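Local coordinates for protein lantibiotic dehydratase (Microbispora corallina, PDB 5EHK) that probably dehydrates serine and threonine residues of the NAI-107 precursor peptide during lantibiotic biosynthesis, in a reaction that depends on glutamyl-tRNA, at residues E455-A460 against P665-A670; S459-R464 against I484-Y489; E476-E481 against G679-R684. One frame throughout, in Å; residues are numbered along the deposited sequence.

Contact 1 of 3, residues E455-A460 against P665-A670; sequences EPRRSA and PWDWGA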
ATOM      1  N   GLU A 455      -3.527   7.509   5.833  1.00 38.00           N
ATOM      2  CA  GLU A 455      -3.356   8.923   5.467  1.00 44.74           C
ATOM      3  C   GLU A 455      -3.755   9.837   6.627  1.00 38.22           C
ATOM      4  O   GLU A 455      -4.778   9.612   7.267  1.00 37.04           O
ATOM      5  CB  GLU A 455      -4.217   9.271   4.246  1.00 38.29           C
ATOM      6  CG  GLU A 455      -3.578   8.973   2.891  1.00 45.83           C
ATOM      7  CD  GLU A 455      -4.419   9.493   1.719  1.00 51.25           C
ATOM      8  OE1 GLU A 455      -4.197   9.050   0.565  1.00 44.45           O
ATOM      9  OE2 GLU A 455      -5.315  10.335   1.957  1.00 51.71           O
ATOM     10  N   PRO A 456      -2.955  10.874   6.901  1.00 36.87           N
ATOM     11  CA  PRO A 456      -3.409  11.904   7.839  1.00 31.70           C
ATOM     12  C   PRO A 456      -4.750  12.418   7.351  1.00 33.78           C
ATOM     13  O   PRO A 456      -4.953  12.543   6.138  1.00 35.20           O
ATOM     14  CB  PRO A 456      -2.341  12.987   7.723  1.00 29.95           C
ATOM     15  CG  PRO A 456      -1.129  12.280   7.263  1.00 33.84           C
ATOM     16  CD  PRO A 456      -1.605  11.153   6.383  1.00 41.65           C
ATOM     17  N   ARG A 457      -5.674  12.652   8.275  1.00 31.00           N
ATOM     18  CA  ARG A 457      -7.051  12.946   7.902  1.00 28.75           C
ATOM     19  C   ARG A 457      -7.161  14.241   7.101  1.00 27.00           C
ATOM     20  O   ARG A 457      -6.320  15.133   7.218  1.00 26.26           O
ATOM     21  CB  ARG A 457      -7.920  13.041   9.154  1.00 30.89           C
ATOM     22  CG  ARG A 457      -9.392  13.206   8.862  1.00 26.65           C
ATOM     23  CD  ARG A 457     -10.129  13.566  10.096  1.00 19.21           C
ATOM     24  NE  ARG A 457     -11.568  13.535   9.874  1.00 22.19           N
ATOM     25  CZ  ARG A 457     -12.450  13.712  10.844  1.00 21.98           C
ATOM     26  NH1 ARG A 457     -12.011  13.919  12.084  1.00 36.02           N
ATOM     27  NH2 ARG A 457     -13.751  13.689  10.590  1.00 16.74           N
ATOM     28  N   ARG A 458      -8.182  14.322   6.262  1.00 25.65           N
ATOM     29  CA  ARG A 458      -8.468  15.551   5.539  1.00 29.11           C
ATOM     30  C   ARG A 458      -9.935  15.897   5.667  1.00 30.37           C
ATOM     31  O   ARG A 458     -10.800  15.077   5.361  1.00 33.28           O
ATOM     32  CB  ARG A 458      -8.035  15.449   4.061  1.00 36.17           C
ATOM     33  CG  ARG A 458      -6.575  14.994   3.869  1.00 35.95           C
ATOM     34  CD  ARG A 458      -6.162  14.919   2.412  1.00 38.51           C
ATOM     35  NE  ARG A 458      -6.048  13.526   1.975  1.00 44.40           N
ATOM     36  CZ  ARG A 458      -6.946  12.920   1.205  1.00 41.24           C
ATOM     37  NH1 ARG A 458      -8.009  13.586   0.768  1.00 38.74           N
ATOM     38  NH2 ARG A 458      -6.776  11.658   0.858  1.00 43.21           N
ATOM     39  N   SER A 459     -10.211  17.127   6.091  1.00 30.42           N
ATOM     40  CA  SER A 459     -11.581  17.528   6.374  1.00 31.44           C
ATOM     41  C   SER A 459     -11.853  18.944   5.931  1.00 32.24           C
ATOM     42  O   SER A 459     -11.168  19.865   6.367  1.00 33.65           O
ATOM     43  CB  SER A 459     -11.849  17.435   7.876  1.00 27.46           C
ATOM     44  OG  SER A 459     -13.210  17.707   8.146  1.00 33.98           O
ATOM     45  N   ALA A 460     -12.853  19.126   5.074  1.00 28.30           N
ATOM     46  CA  ALA A 460     -13.283  20.468   4.711  1.00 25.46           C
ATOM     47  C   ALA A 460     -13.749  21.158   5.988  1.00 32.53           C
ATOM     48  O   ALA A 460     -13.482  22.334   6.206  1.00 35.60           O
ATOM     49  CB  ALA A 460     -14.391  20.432   3.679  1.00 24.75           C
ATOM     50  N   PRO A 665      -7.082  10.820  21.113  1.00 17.60           N
ATOM     51  CA  PRO A 665      -6.931  12.275  21.182  1.00 14.81           C
ATOM     52  C   PRO A 665      -7.488  12.990  19.965  1.00 15.84           C
ATOM     53  O   PRO A 665      -7.785  12.361  18.958  1.00 12.87           O
ATOM     54  CB  PRO A 665      -5.429  12.444  21.209  1.00 10.84           C
ATOM     55  CG  PRO A 665      -4.965  11.273  21.933  1.00 13.18           C
ATOM     56  CD  PRO A 665      -5.836  10.138  21.488  1.00 15.22           C
ATOM     57  N   TRP A 666      -7.608  14.308  20.069  1.00 21.27           N
ATOM     58  CA  TRP A 666      -8.055  15.150  18.972  1.00 19.62           C
ATOM     59  C   TRP A 666      -7.103  14.995  17.773  1.00 18.26           C
ATOM     60  O   TRP A 666      -5.877  15.126  17.903  1.00 10.38           O
ATOM     61  CB  TRP A 666      -8.135  16.621  19.431  1.00 18.37           C
ATOM     62  CG  TRP A 666      -8.457  17.564  18.320  1.00 14.67           C
ATOM     63  CD1 TRP A 666      -7.570  18.270  17.558  1.00 16.42           C
ATOM     64  CD2 TRP A 666      -9.759  17.882  17.830  1.00 13.52           C
ATOM     65  NE1 TRP A 666      -8.245  19.021  16.626  1.00 16.56           N
ATOM     66  CE2 TRP A 666      -9.593  18.794  16.768  1.00 18.32           C
ATOM     67  CE3 TRP A 666     -11.054  17.485  18.184  1.00 17.48           C
ATOM     68  CZ2 TRP A 666     -10.680  19.310  16.049  1.00 19.23           C
ATOM     69  CZ3 TRP A 666     -12.140  18.004  17.474  1.00 18.31           C
ATOM     70  CH2 TRP A 666     -11.941  18.900  16.415  1.00 20.15           C
ATOM     71  N   ASP A 667      -7.686  14.718  16.608  1.00 21.89           N
ATOM     72  CA  ASP A 667      -6.888  14.481  15.406  1.00 26.33           C
ATOM     73  C   ASP A 667      -6.996  15.628  14.367  1.00 24.83           C
ATOM     74  O   ASP A 667      -8.057  15.869  13.768  1.00 20.50           O
ATOM     75  CB  ASP A 667      -7.259  13.115  14.805  1.00 22.90           C
ATOM     76  CG  ASP A 667      -6.399  12.743  13.612  1.00 22.21           C
ATOM     77  OD1 ASP A 667      -5.219  13.138  13.580  1.00 27.36           O
ATOM     78  OD2 ASP A 667      -6.887  12.012  12.732  1.00 19.12           O
ATOM     79  N   TRP A 668      -5.878  16.330  14.182  1.00 21.80           N
ATOM     80  CA  TRP A 668      -5.813  17.480  13.286  1.00 22.89           C
ATOM     81  C   TRP A 668      -5.589  17.034  11.850  1.00 28.05           C
ATOM     82  O   TRP A 668      -5.827  17.799  10.911  1.00 23.88           O
ATOM     83  CB  TRP A 668      -4.716  18.456  13.701  1.00 22.88           C
ATOM     84  CG  TRP A 668      -5.154  19.575  14.643  1.00 26.15           C
ATOM     85  CD1 TRP A 668      -4.630  19.865  15.875  1.00 16.91           C
ATOM     86  CD2 TRP A 668      -6.185  20.549  14.409  1.00 22.75           C
ATOM     87  NE1 TRP A 668      -5.266  20.958  16.413  1.00 19.80           N
ATOM     88  CE2 TRP A 668      -6.229  21.393  15.540  1.00 22.92           C
ATOM     89  CE3 TRP A 668      -7.073  20.787  13.359  1.00 17.05           C
ATOM     90  CZ2 TRP A 668      -7.126  22.460  15.646  1.00 20.54           C
ATOM     91  CZ3 TRP A 668      -7.966  21.842  13.469  1.00 23.19           C
ATOM     92  CH2 TRP A 668      -7.982  22.669  14.604  1.00 16.80           C
ATOM     93  N   GLY A 669      -5.113  15.800  11.685  1.00 27.35           N
ATOM     94  CA  GLY A 669      -4.920  15.243  10.360  1.00 27.78           C
ATOM     95  C   GLY A 669      -3.871  15.998   9.570  1.00 24.86           C
ATOM     96  O   GLY A 669      -2.845  16.398  10.119  1.00 21.23           O
ATOM     97  N   ALA A 670      -4.130  16.175   8.278  1.00 25.16           N
ATOM     98  CA  ALA A 670      -3.213  16.880   7.382  1.00 24.04           C
ATOM     99  C   ALA A 670      -2.932  18.293   7.885  1.00 26.50           C
ATOM    100  O   ALA A 670      -1.827  18.836   7.675  1.00 26.12           O
ATOM    101  CB  ALA A 670      -3.792  16.946   5.989  1.00 23.28           C
TER
HETATM  102  O   HOH W   1      -5.698  10.737  10.590  1.00 19.07           O
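D667 reaches R457 with one carboxylate oxygen. Its CG lies anti to the backbone N (chi1 -176°), and this brings OD2 to 3.9 Å from R457 CB. The charged ends do not pair. The R457 chain runs on, fully extended, and its NH2 bonds to the carbonyl O of L487. A water instead links the two segments: it donates to D667 OD2 at 2.8 Å and takes a weak bond from R457 N. The other carboxylate oxygen serves its own segment. D667 OD1 accepts from G669 N at 3.3 Å, with the donor well above the carboxylate plane, and so forms an Asx turn. W668, inside this turn, sends its ring to L462 and V466 of helix 460-471. G669 comes next, with a positive phi of 64°. Having no side chain, it lies directly against the other backbone, its CA 3.4 Å from R457 N. A670 N then donates to R457 O at 2.6 Å. This bond is nearly straight and lies in the carbonyl plane. P456 CB covers the same backbone, 3.7 Å from A670 N. A670 CB touches the aliphatic part of R458, 4.0 Å from CG. P456 and R458 also pack on the second subunit. The arrangement is a loop-to-loop surface contact that takes part in the subunit interface, built on an Asx turn and one backbone hydrogen bond.

Contact 2 of 3, residues S459-R464 against I484-Y489; sequences SAALAR and IAELAY
L487 covers the start of helix 460-471, touching A461 and L462 with its methyls. From its CB, the chain turns so that CG lies beside the backbone N, anti to the carbonyl carbon (chi1 -55°). This turns both methyls to the other helix. CD1 is 3.9 Å from L462 CD1. CD2 does more: it lies 3.5 Å from the same L462 CD1 and 3.6 Å from A461 CB. The two leucines cross at about a right angle. CD2 also comes within 4.1 Å of S459 OG. S459 is the N-cap residue of the helix, and its OG accepts from L462 N at 3.2 Å, almost straight at 171°. The contact is thus helix-helix packing, with the first turn of one helix set against the late part of helix 481-487. Beside this apolar patch lies a salt bridge. R464 NH2 meets E486 OE2 at 2.7 Å, at the edge of the guanidinium, and the two flat groups are nearly coplanar, 24° apart. E486 OE2 also lies 3.8 Å from A461 CB. The guanidinium, its chain bent at chi3, folds back so that A460 O lies over one face, toward the rim. R464 also packs on Q696 of the second subunit.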
ATOM      1  N   SER A 459     -10.211  17.127   6.091  1.00 30.42           N
ATOM      2  CA  SER A 459     -11.581  17.528   6.374  1.00 31.44           C
ATOM      3  C   SER A 459     -11.853  18.944   5.931  1.00 32.24           C
ATOM      4  O   SER A 459     -11.168  19.865   6.367  1.00 33.65           O
ATOM      5  CB  SER A 459     -11.849  17.435   7.876  1.00 27.46           C
ATOM      6  OG  SER A 459     -13.210  17.707   8.146  1.00 33.98           O
ATOM      7  N   ALA A 460     -12.853  19.126   5.074  1.00 28.30           N
ATOM      8  CA  ALA A 460     -13.283  20.468   4.711  1.00 25.46           C
ATOM      9  C   ALA A 460     -13.749  21.158   5.988  1.00 32.53           C
ATOM     10  O   ALA A 460     -13.482  22.334   6.206  1.00 35.60           O
ATOM     11  CB  ALA A 460     -14.391  20.432   3.679  1.00 24.75           C
ATOM     12  N   ALA A 461     -14.439  20.399   6.833  1.00 32.44           N
ATOM     13  CA  ALA A 461     -14.937  20.884   8.115  1.00 31.44           C
ATOM     14  C   ALA A 461     -13.845  21.441   9.042  1.00 30.87           C
ATOM     15  O   ALA A 461     -13.914  22.583   9.499  1.00 28.81           O
ATOM     16  CB  ALA A 461     -15.677  19.766   8.803  1.00 34.77           C
ATOM     17  N   LEU A 462     -12.837  20.629   9.316  1.00 31.52           N
ATOM     18  CA  LEU A 462     -11.705  21.083  10.111  1.00 32.98           C
ATOM     19  C   LEU A 462     -11.018  22.306   9.487  1.00 37.37           C
ATOM     20  O   LEU A 462     -10.670  23.250  10.191  1.00 42.44           O
ATOM     21  CB  LEU A 462     -10.690  19.956  10.279  1.00 31.67           C
ATOM     22  CG  LEU A 462     -10.469  19.349  11.662  1.00 35.02           C
ATOM     23  CD1 LEU A 462     -11.772  19.298  12.440  1.00 34.36           C
ATOM     24  CD2 LEU A 462      -9.841  17.950  11.519  1.00 27.88           C
ATOM     25  N   ALA A 463     -10.834  22.302   8.169  1.00 35.91           N
ATOM     26  CA  ALA A 463     -10.112  23.399   7.526  1.00 35.37           C
ATOM     27  C   ALA A 463     -10.813  24.746   7.734  1.00 31.02           C
ATOM     28  O   ALA A 463     -10.148  25.748   7.997  1.00 31.93           O
ATOM     29  CB  ALA A 463      -9.867  23.112   6.040  1.00 32.14           C
ATOM     30  N   ARG A 464     -12.139  24.767   7.606  1.00 31.12           N
ATOM     31  CA  ARG A 464     -12.911  25.983   7.850  1.00 31.99           C
ATOM     32  C   ARG A 464     -12.668  26.546   9.248  1.00 35.72           C
ATOM     33  O   ARG A 464     -12.507  27.763   9.435  1.00 29.74           O
ATOM     34  CB  ARG A 464     -14.399  25.726   7.679  1.00 29.98           C
ATOM     35  CG  ARG A 464     -14.884  25.801   6.263  1.00 33.93           C
ATOM     36  CD  ARG A 464     -16.394  25.886   6.264  1.00 35.31           C
ATOM     37  NE  ARG A 464     -16.953  24.744   6.974  1.00 48.87           N
ATOM     38  CZ  ARG A 464     -17.201  23.563   6.410  1.00 46.48           C
ATOM     39  NH1 ARG A 464     -16.975  23.382   5.112  1.00 41.82           N
ATOM     40  NH2 ARG A 464     -17.696  22.570   7.142  1.00 46.86           N
ATOM     41  N   ILE A 484     -19.738  18.928  16.033  1.00 35.92           N
ATOM     42  CA  ILE A 484     -19.476  17.507  16.269  1.00 31.77           C
ATOM     43  C   ILE A 484     -20.215  16.636  15.266  1.00 29.70           C
ATOM     44  O   ILE A 484     -19.655  15.673  14.741  1.00 26.51           O
ATOM     45  CB  ILE A 484     -19.875  17.090  17.692  1.00 33.39           C
ATOM     46  CG1 ILE A 484     -18.902  17.679  18.705  1.00 27.28           C
ATOM     47  CG2 ILE A 484     -19.933  15.570  17.827  1.00 24.68           C
ATOM     48  CD1 ILE A 484     -19.300  17.397  20.115  1.00 23.27           C
ATOM     49  N   ALA A 485     -21.462  17.000  14.982  1.00 25.82           N
ATOM     50  CA  ALA A 485     -22.255  16.308  13.973  1.00 28.89           C
ATOM     51  C   ALA A 485     -21.614  16.315  12.573  1.00 34.30           C
ATOM     52  O   ALA A 485     -21.995  15.516  11.707  1.00 34.29           O
ATOM     53  CB  ALA A 485     -23.650  16.894  13.907  1.00 29.12           C
ATOM     54  N   GLU A 486     -20.658  17.216  12.353  1.00 29.68           N
ATOM     55  CA  GLU A 486     -20.025  17.345  11.049  1.00 32.65           C
ATOM     56  C   GLU A 486     -18.751  16.543  10.954  1.00 35.02           C
ATOM     57  O   GLU A 486     -18.339  16.171   9.860  1.00 45.44           O
ATOM     58  CB  GLU A 486     -19.628  18.787  10.733  1.00 34.42           C
ATOM     59  CG  GLU A 486     -20.600  19.573   9.913  1.00 31.46           C
ATOM     60  CD  GLU A 486     -20.003  20.902   9.530  1.00 54.29           C
ATOM     61  OE1 GLU A 486     -20.243  21.924  10.222  1.00 54.07           O
ATOM     62  OE2 GLU A 486     -19.252  20.900   8.520  1.00 55.74           O
ATOM     63  N   LEU A 487     -18.103  16.307  12.086  1.00 27.11           N
ATOM     64  CA  LEU A 487     -16.824  15.627  12.080  1.00 23.09           C
ATOM     65  C   LEU A 487     -16.964  14.137  12.264  1.00 24.10           C
ATOM     66  O   LEU A 487     -16.036  13.396  11.974  1.00 28.84           O
ATOM     67  CB  LEU A 487     -15.949  16.190  13.188  1.00 23.74           C
ATOM     68  CG  LEU A 487     -15.798  17.705  13.086  1.00 29.12           C
ATOM     69  CD1 LEU A 487     -15.112  18.313  14.301  1.00 20.41           C
ATOM     70  CD2 LEU A 487     -15.004  17.992  11.842  1.00 28.21           C
ATOM     71  N   ALA A 488     -18.123  13.700  12.740  1.00 29.24           N
ATOM     72  CA  ALA A 488     -18.314  12.299  13.110  1.00 30.55           C
ATOM     73  C   ALA A 488     -18.269  11.434  11.862  1.00 29.23           C
ATOM     74  O   ALA A 488     -19.008  11.683  10.917  1.00 32.37           O
ATOM     75  CB  ALA A 488     -19.652  12.123  13.856  1.00 22.71           C
ATOM     76  N   TYR A 489     -17.439  10.394  11.873  1.00 26.93           N
ATOM     77  CA  TYR A 489     -17.385   9.470  10.748  1.00 24.47           C
ATOM     78  C   TYR A 489     -18.692   8.708  10.667  1.00 24.10           C
ATOM     79  O   TYR A 489     -19.055   8.191   9.616  1.00 27.65           O
ATOM     80  CB  TYR A 489     -16.235   8.474  10.898  1.00 24.43           C
ATOM     81  CG  TYR A 489     -14.849   9.079  10.872  1.00 23.42           C
ATOM     82  CD1 TYR A 489     -14.215   9.364   9.661  1.00 25.05           C
ATOM     83  CD2 TYR A 489     -14.152   9.326  12.050  1.00 21.17           C
ATOM     84  CE1 TYR A 489     -12.930   9.911   9.625  1.00 22.37           C
ATOM     85  CE2 TYR A 489     -12.861   9.869  12.028  1.00 23.90           C
ATOM     86  CZ  TYR A 489     -12.264  10.163  10.808  1.00 24.09           C
ATOM     87  OH  TYR A 489     -11.001  10.696  10.770  1.00 21.83           O
TER

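Contact 3 of 3, residues E476-E481 against G679-R684; sequences EIVIDE and GVRYGR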
ATOM      1  N   GLU A 476      -8.264  30.336  19.833  1.00 26.41           N
ATOM      2  CA  GLU A 476      -9.101  29.213  20.208  1.00 23.88           C
ATOM      3  C   GLU A 476     -10.359  29.326  19.384  1.00 31.27           C
ATOM      4  O   GLU A 476     -10.816  30.422  19.091  1.00 40.88           O
ATOM      5  CB  GLU A 476      -9.421  29.239  21.705  1.00 26.54           C
ATOM      6  CG  GLU A 476      -8.188  29.035  22.618  1.00 29.39           C
ATOM      7  CD  GLU A 476      -8.531  28.797  24.104  1.00 39.37           C
ATOM      8  OE1 GLU A 476      -9.741  28.697  24.448  1.00 39.83           O
ATOM      9  OE2 GLU A 476      -7.577  28.730  24.928  1.00 31.18           O
ATOM     10  N   ILE A 477     -10.905  28.191  18.987  1.00 28.66           N
ATOM     11  CA  ILE A 477     -12.142  28.149  18.246  1.00 24.76           C
ATOM     12  C   ILE A 477     -13.080  27.343  19.135  1.00 31.64           C
ATOM     13  O   ILE A 477     -12.608  26.528  19.924  1.00 34.94           O
ATOM     14  CB  ILE A 477     -11.921  27.528  16.825  1.00 29.70           C
ATOM     15  CG1 ILE A 477     -13.113  27.801  15.905  1.00 38.17           C
ATOM     16  CG2 ILE A 477     -11.639  26.019  16.879  1.00 27.76           C
ATOM     17  CD1 ILE A 477     -13.081  29.164  15.203  1.00 42.49           C
ATOM     18  N   VAL A 478     -14.386  27.608  19.076  1.00 30.33           N
ATOM     19  CA  VAL A 478     -15.332  26.946  19.973  1.00 26.53           C
ATOM     20  C   VAL A 478     -16.286  26.054  19.204  1.00 28.91           C
ATOM     21  O   VAL A 478     -16.970  26.514  18.298  1.00 37.89           O
ATOM     22  CB  VAL A 478     -16.176  27.957  20.778  1.00 33.95           C
ATOM     23  CG1 VAL A 478     -17.315  27.233  21.523  1.00 21.56           C
ATOM     24  CG2 VAL A 478     -15.297  28.755  21.747  1.00 31.63           C
ATOM     25  N   ILE A 479     -16.345  24.782  19.576  1.00 30.96           N
ATOM     26  CA  ILE A 479     -17.194  23.826  18.874  1.00 33.62           C
ATOM     27  C   ILE A 479     -18.394  23.432  19.719  1.00 31.47           C
ATOM     28  O   ILE A 479     -18.314  23.308  20.942  1.00 27.44           O
ATOM     29  CB  ILE A 479     -16.397  22.569  18.424  1.00 38.06           C
ATOM     30  CG1 ILE A 479     -15.930  21.740  19.624  1.00 33.82           C
ATOM     31  CG2 ILE A 479     -15.190  22.975  17.588  1.00 33.91           C
ATOM     32  CD1 ILE A 479     -15.229  20.430  19.245  1.00 30.42           C
ATOM     33  N   ASP A 480     -19.517  23.264  19.047  1.00 34.71           N
ATOM     34  CA  ASP A 480     -20.739  22.832  19.695  1.00 36.59           C
ATOM     35  C   ASP A 480     -21.275  21.594  18.988  1.00 38.81           C
ATOM     36  O   ASP A 480     -20.627  21.059  18.091  1.00 40.77           O
ATOM     37  CB  ASP A 480     -21.752  23.976  19.660  1.00 41.04           C
ATOM     38  CG  ASP A 480     -21.956  24.534  18.261  1.00 45.83           C
ATOM     39  OD1 ASP A 480     -22.040  23.739  17.296  1.00 48.99           O
ATOM     40  OD2 ASP A 480     -21.954  25.776  18.118  1.00 43.70           O
ATOM     41  N   GLU A 481     -22.467  21.160  19.372  1.00 41.16           N
ATOM     42  CA  GLU A 481     -23.064  19.963  18.805  1.00 39.86           C
ATOM     43  C   GLU A 481     -23.138  19.961  17.267  1.00 43.71           C
ATOM     44  O   GLU A 481     -23.021  18.903  16.648  1.00 41.85           O
ATOM     45  CB  GLU A 481     -24.447  19.737  19.407  1.00 37.83           C
ATOM     46  CG  GLU A 481     -25.197  18.559  18.804  1.00 42.38           C
ATOM     47  CD  GLU A 481     -24.588  17.202  19.160  1.00 46.75           C
ATOM     48  OE1 GLU A 481     -23.809  17.101  20.148  1.00 40.82           O
ATOM     49  OE2 GLU A 481     -24.904  16.229  18.437  1.00 48.12           O
ATOM     50  N   GLY A 679      -6.431  26.296  19.692  1.00 29.27           N
ATOM     51  CA  GLY A 679      -6.969  25.390  20.695  1.00 26.46           C
ATOM     52  C   GLY A 679      -8.436  25.121  20.384  1.00 23.35           C
ATOM     53  O   GLY A 679      -9.116  25.977  19.830  1.00 26.86           O
ATOM     54  N   VAL A 680      -8.931  23.934  20.707  1.00 18.92           N
ATOM     55  CA  VAL A 680     -10.331  23.638  20.415  1.00 25.09           C
ATOM     56  C   VAL A 680     -11.132  23.421  21.700  1.00 29.85           C
ATOM     57  O   VAL A 680     -10.777  22.596  22.548  1.00 29.34           O
ATOM     58  CB  VAL A 680     -10.489  22.503  19.358  1.00 24.79           C
ATOM     59  CG1 VAL A 680      -9.187  21.755  19.188  1.00 21.81           C
ATOM     60  CG2 VAL A 680     -11.636  21.566  19.692  1.00 21.87           C
ATOM     61  N   ARG A 681     -12.188  24.211  21.859  1.00 28.58           N
ATOM     62  CA  ARG A 681     -12.973  24.175  23.082  1.00 29.72           C
ATOM     63  C   ARG A 681     -14.397  23.640  22.932  1.00 28.45           C
ATOM     64  O   ARG A 681     -15.140  24.027  22.034  1.00 27.49           O
ATOM     65  CB  ARG A 681     -12.957  25.537  23.771  1.00 34.70           C
ATOM     66  CG  ARG A 681     -13.512  25.526  25.189  1.00 32.13           C
ATOM     67  CD  ARG A 681     -12.938  26.676  25.986  1.00 38.68           C
ATOM     68  NE  ARG A 681     -13.364  27.969  25.464  1.00 46.89           N
ATOM     69  CZ  ARG A 681     -14.520  28.552  25.752  1.00 42.13           C
ATOM     70  NH1 ARG A 681     -15.385  27.953  26.554  1.00 43.40           N
ATOM     71  NH2 ARG A 681     -14.812  29.733  25.231  1.00 44.78           N
ATOM     72  N   TYR A 682     -14.736  22.712  23.819  1.00 25.23           N
ATOM     73  CA  TYR A 682     -16.067  22.143  23.914  1.00 25.79           C
ATOM     74  C   TYR A 682     -16.580  22.366  25.330  1.00 26.69           C
ATOM     75  O   TYR A 682     -16.041  21.797  26.281  1.00 29.60           O
ATOM     76  CB  TYR A 682     -15.983  20.654  23.598  1.00 25.06           C
ATOM     77  CG  TYR A 682     -17.283  19.902  23.633  1.00 19.47           C
ATOM     78  CD1 TYR A 682     -18.277  20.153  22.701  1.00 20.60           C
ATOM     79  CD2 TYR A 682     -17.491  18.898  24.559  1.00 17.35           C
ATOM     80  CE1 TYR A 682     -19.458  19.446  22.718  1.00 17.72           C
ATOM     81  CE2 TYR A 682     -18.671  18.185  24.585  1.00 16.52           C
ATOM     82  CZ  TYR A 682     -19.643  18.459  23.665  1.00 15.64           C
ATOM     83  OH  TYR A 682     -20.803  17.736  23.695  1.00 26.81           O
ATOM     84  N   GLY A 683     -17.600  23.211  25.475  1.00 29.25           N
ATOM     85  CA  GLY A 683     -17.970  23.732  26.779  1.00 25.79           C
ATOM     86  C   GLY A 683     -16.791  24.380  27.479  1.00 29.24           C
ATOM     87  O   GLY A 683     -16.262  25.392  27.014  1.00 30.17           O
ATOM     88  N   ARG A 684     -16.366  23.772  28.584  1.00 27.47           N
ATOM     89  CA  ARG A 684     -15.280  24.278  29.426  1.00 27.76           C
ATOM     90  C   ARG A 684     -13.980  23.520  29.147  1.00 32.99           C
ATOM     91  O   ARG A 684     -12.945  23.781  29.786  1.00 28.35           O
ATOM     92  CB  ARG A 684     -15.668  24.172  30.902  1.00 32.14           C
ATOM     93  CG  ARG A 684     -16.902  25.024  31.196  1.00 48.51           C
ATOM     94  CD  ARG A 684     -17.317  25.148  32.655  1.00 46.66           C
ATOM     95  NE  ARG A 684     -18.676  25.683  32.685  1.00 53.71           N
ATOM     96  CZ  ARG A 684     -19.712  25.081  33.257  1.00 56.68           C
ATOM     97  NH1 ARG A 684     -19.540  23.918  33.868  1.00 54.73           N
ATOM     98  NH2 ARG A 684     -20.918  25.643  33.218  1.00 51.94           N
TER
HETATM   99  O   HOH W   2     -11.867  30.597  23.955  1.00 30.32           O
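I477 and I479 bond to the backbone of G679-R681 as in a parallel beta sheet. I477 N donates to G679 O at 3.0 Å, and I477 O accepts from R681 N at the same length. I479 N then donates to R681 O at 2.8 Å. R681 is therefore held through both its N and its O, by residues two apart on the other strand. All three donors sit nearly in line with the carbonyls they meet. E476, V478 and R681 share one face of the sheet. V478 and R681 run side by side, and V478 CG2 lies over one face of the guanidinium, 3.7 Å from NH2. E476 comes to the guanidinium edge, where OE1 makes a long salt bridge to R681 NE at 3.8 Å. A water joins the pair: it donates to E476 OE1 and accepts a weak bond from R681 NH2. The R681 chain bends at chi3 (65°), and NH1 donates a weak bond to G683 O. On the other face, I479 CG1 stands between its own N and carbonyl carbon (chi1 67°). This carries I479 CD1 to 3.8 Å from V680 CG2. The Y682 ring presents its edge to I479 O, with CD1 3.6 Å away. Further out, strand 685-693 pairs antiparallel with 676-682, and V680 bonds to A688 through the backbone. Y682 rests on A392 of helix 380-395. Just past strand 476-479, E481 OE2 forms a salt bridge with NH2 of R395 from the same helix.

In the fold
The chain enters this region through the loop 455-460, which forms one half of contact 1, and runs directly into helix 460-471. Contact 2 starts from the same stretch, sharing S459 and A460. It closes a short loop when helix 481-487 returns after strand 476-479, long before contact 1 closes. Contact 3 begins on this strand, so its span crosses that of contact 2. Some 180 residues further on the chain comes back, first to complete contact 1 at 665-670 and then contact 3 at 679-684; these two long spans also cross. W666 joins all three sites, touching L462, L487 and V680. I484 packs on Y682. Together the contacts tie a helix-strand-helix unit to the strand 676-682 and its preceding loop.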